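Local coordinates for Ice-binding protein (Flavobacteriaceae bacterium, PDB 5UYT) that probably binds ice crystals and restrains their growth, as an antifreeze protein built from right-handed beta-helical ice-binding domains, at residues Y224-N235 with D244-F255. Numbering follows the deposited sequence. Where two conformers were deposited one is given.
Sequences YTIFSGNGALTN and DVGTNVGLTTGF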
# COMPACT_ATOMS: atom_id res chain seq x y z
N TYR A 224 24.33 -6.17 12.82
CA TYR A 224 24.80 -4.80 12.62
C TYR A 224 23.63 -3.86 12.39
O TYR A 224 22.60 -4.26 11.86
CB TYR A 224 25.71 -4.74 11.40
CG TYR A 224 27.13 -5.17 11.64
CD1 TYR A 224 28.15 -4.22 11.80
CD2 TYR A 224 27.48 -6.52 11.67
CE1 TYR A 224 29.46 -4.63 12.03
CE2 TYR A 224 28.78 -6.94 11.89
CZ TYR A 224 29.76 -5.98 12.05
OH TYR A 224 31.05 -6.36 12.24
N THR A 225 23.82 -2.60 12.75
CA THR A 225 22.83 -1.59 12.56
C THR A 225 23.29 -0.56 11.53
O THR A 225 22.46 -0.02 10.81
CB THR A 225 22.49 -0.95 13.91
OG1 THR A 225 22.06 -2.00 14.80
CG2 THR A 225 21.38 0.10 13.78
N ILE A 226 24.59 -0.22 11.53
CA ILE A 226 25.15 0.72 10.55
C ILE A 226 26.42 0.04 10.04
O ILE A 226 27.34 -0.25 10.85
CB ILE A 226 25.54 2.07 11.20
CG1 ILE A 226 24.35 2.68 11.95
CG2 ILE A 226 26.09 3.04 10.15
CD1 ILE A 226 23.23 3.21 11.08
N PHE A 227 26.47 -0.24 8.75
CA PHE A 227 27.58 -1.03 8.22
C PHE A 227 27.88 -0.69 6.77
O PHE A 227 26.95 -0.60 5.95
CB PHE A 227 27.30 -2.54 8.36
CG PHE A 227 28.36 -3.41 7.74
CD1 PHE A 227 29.56 -3.64 8.40
CD2 PHE A 227 28.19 -3.98 6.47
CE1 PHE A 227 30.57 -4.44 7.82
CE2 PHE A 227 29.20 -4.77 5.89
CZ PHE A 227 30.38 -5.00 6.57
N SER A 228 29.17 -0.51 6.46
CA SER A 228 29.61 -0.43 5.05
C SER A 228 30.53 -1.59 4.70
O SER A 228 31.47 -1.91 5.46
CB SER A 228 30.37 0.88 4.74
OG SER A 228 30.73 0.86 3.33
N GLY A 229 30.28 -2.22 3.56
CA GLY A 229 31.28 -3.16 3.01
C GLY A 229 32.57 -2.48 2.57
O GLY A 229 33.63 -3.15 2.44
N ASN A 230 32.52 -1.18 2.28
CA ASN A 230 33.71 -0.48 1.73
C ASN A 230 33.52 1.03 1.83
O ASN A 230 32.71 1.60 1.09
CB ASN A 230 33.95 -0.89 0.26
CG ASN A 230 35.26 -0.37 -0.30
OD1 ASN A 230 35.79 0.64 0.14
ND2 ASN A 230 35.79 -1.08 -1.26
N GLY A 231 34.29 1.68 2.71
CA GLY A 231 34.26 3.13 2.84
C GLY A 231 34.22 3.54 4.30
O GLY A 231 33.70 2.80 5.14
N ALA A 232 34.71 4.75 4.58
CA ALA A 232 34.80 5.23 5.96
C ALA A 232 33.41 5.30 6.59
O ALA A 232 32.46 5.67 5.93
CB ALA A 232 35.44 6.60 6.00
N LEU A 233 33.32 4.97 7.88
CA LEU A 233 32.05 5.17 8.60
C LEU A 233 32.34 6.22 9.66
O LEU A 233 33.20 6.00 10.51
CB LEU A 233 31.56 3.83 9.20
CG LEU A 233 30.45 3.87 10.25
CD1 LEU A 233 29.20 4.57 9.73
CD2 LEU A 233 30.16 2.45 10.74
N THR A 234 31.65 7.37 9.60
CA THR A 234 31.99 8.48 10.50
C THR A 234 30.72 8.99 11.15
O THR A 234 29.78 9.38 10.45
CB THR A 234 32.60 9.65 9.74
OG1 THR A 234 33.77 9.18 9.06
CG2 THR A 234 33.09 10.72 10.76
N ASN A 235 30.69 8.98 12.48
CA ASN A 235 29.61 9.64 13.19
C ASN A 235 30.06 10.98 13.76
O ASN A 235 31.22 11.14 14.15
CB ASN A 235 29.11 8.79 14.37
CG ASN A 235 27.98 9.48 15.16
OD1 ASN A 235 26.83 9.64 14.67
ND2 ASN A 235 28.32 9.96 16.37
N ASP A 244 25.66 -3.57 16.20
CA ASP A 244 27.09 -3.29 15.91
C ASP A 244 27.23 -2.25 14.82
O ASP A 244 26.30 -2.05 14.02
CB ASP A 244 27.82 -4.57 15.44
CG ASP A 244 28.20 -5.52 16.60
OD1 ASP A 244 27.62 -5.46 17.70
OD2 ASP A 244 29.07 -6.40 16.39
N VAL A 245 28.39 -1.59 14.77
CA VAL A 245 28.65 -0.63 13.70
C VAL A 245 30.04 -0.92 13.16
O VAL A 245 30.91 -1.38 13.92
CB VAL A 245 28.53 0.86 14.16
CG1 VAL A 245 27.11 1.16 14.66
CG2 VAL A 245 29.57 1.22 15.23
N GLY A 246 30.27 -0.70 11.87
CA GLY A 246 31.65 -0.82 11.38
C GLY A 246 31.74 -0.75 9.87
O GLY A 246 30.71 -0.68 9.18
N THR A 247 32.98 -0.68 9.37
CA THR A 247 33.23 -0.84 7.95
C THR A 247 34.24 -1.96 7.69
O THR A 247 35.16 -2.20 8.49
CB THR A 247 33.68 0.47 7.27
OG1 THR A 247 33.89 0.20 5.89
CG2 THR A 247 34.99 1.02 7.88
N ASN A 248 34.06 -2.66 6.56
CA ASN A 248 35.07 -3.64 6.13
C ASN A 248 36.26 -3.06 5.36
O ASN A 248 37.24 -3.77 5.11
CB ASN A 248 34.46 -4.80 5.34
CG ASN A 248 35.36 -6.04 5.40
OD1 ASN A 248 35.88 -6.38 6.47
ND2 ASN A 248 35.60 -6.68 4.25
N VAL A 249 36.19 -1.80 4.95
CA VAL A 249 37.35 -1.14 4.33
C VAL A 249 37.39 0.31 4.78
O VAL A 249 36.48 1.08 4.46
CB VAL A 249 37.35 -1.16 2.78
CG1 VAL A 249 38.70 -0.65 2.24
CG2 VAL A 249 37.07 -2.56 2.23
N GLY A 250 38.46 0.69 5.51
CA GLY A 250 38.57 2.04 6.05
C GLY A 250 38.46 2.02 7.57
O GLY A 250 38.78 1.01 8.21
N LEU A 251 38.08 3.15 8.15
CA LEU A 251 38.01 3.31 9.60
C LEU A 251 36.61 3.70 10.06
O LEU A 251 35.90 4.41 9.35
CB LEU A 251 38.98 4.39 10.06
CG LEU A 251 40.44 4.05 9.73
CD1 LEU A 251 41.35 5.24 10.02
CD2 LEU A 251 40.87 2.82 10.53
N THR A 252 36.23 3.24 11.25
CA THR A 252 35.00 3.71 11.88
C THR A 252 35.38 4.68 13.00
O THR A 252 36.18 4.32 13.87
CB THR A 252 34.20 2.51 12.44
OG1 THR A 252 33.81 1.67 11.34
CG2 THR A 252 32.97 3.00 13.19
N THR A 253 34.89 5.91 12.95
CA THR A 253 35.20 6.89 14.04
C THR A 253 33.93 7.62 14.44
O THR A 253 32.92 7.58 13.73
CB THR A 253 36.25 7.96 13.62
OG1 THR A 253 35.69 8.79 12.58
CG2 THR A 253 37.53 7.31 13.11
N GLY A 254 33.98 8.31 15.57
CA GLY A 254 32.89 9.17 15.98
C GLY A 254 31.79 8.52 16.82
O GLY A 254 30.98 9.24 17.41
N PHE A 255 31.74 7.18 16.86
CA PHE A 255 30.78 6.51 17.74
C PHE A 255 31.38 6.35 19.14
O PHE A 255 32.53 5.93 19.28
CB PHE A 255 30.41 5.13 17.20
CG PHE A 255 29.63 5.19 15.92
CD1 PHE A 255 28.24 5.24 15.97
CD2 PHE A 255 30.27 5.28 14.69
CE1 PHE A 255 27.47 5.37 14.79
CE2 PHE A 255 29.52 5.39 13.51
CZ PHE A 255 28.11 5.44 13.56
O HOH W 1 34.51 -5.58 1.72
O HOH W 2 35.91 7.22 9.81
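Two neighbouring coils of a right-handed beta-helix stack in parallel, F227 beside G246 on one face and L233 beside T252 on the next. Along the first face the backbone ladder alternates, G246 N donating to I226 O (3.1 Å) and S228 N to G246 O; a beta bulge at the corner between Y224 and I226 shifts the register by one. On the second, L233 N donates to L251 O and T253 N to L233 O. L233 CD2 reaches 3.3 Å from G246 N, while L233 CG meets F255 CE2 at 3.7 Å. The F255 ring is sandwiched: N235 CB stands over its centre, 3.5 Å from the centroid and 11° off the normal, a CH-pi contact, and V245 CG2 lies nearer the rim of the opposite face. Cut back to an alanine, F255 would probably leave a gap between N235 CB and V245 CG2 and take the aromatic neighbour from L233. With CG swung opposite the backbone N (chi1 179°), N235 carries its amide on toward G254, while OD1 accepts hydrogen bonds from T239 and T411 on strand 409-412. N235 ND2 donates almost straight (171°) to G254 O at 2.9 Å, from above the carbonyl plane.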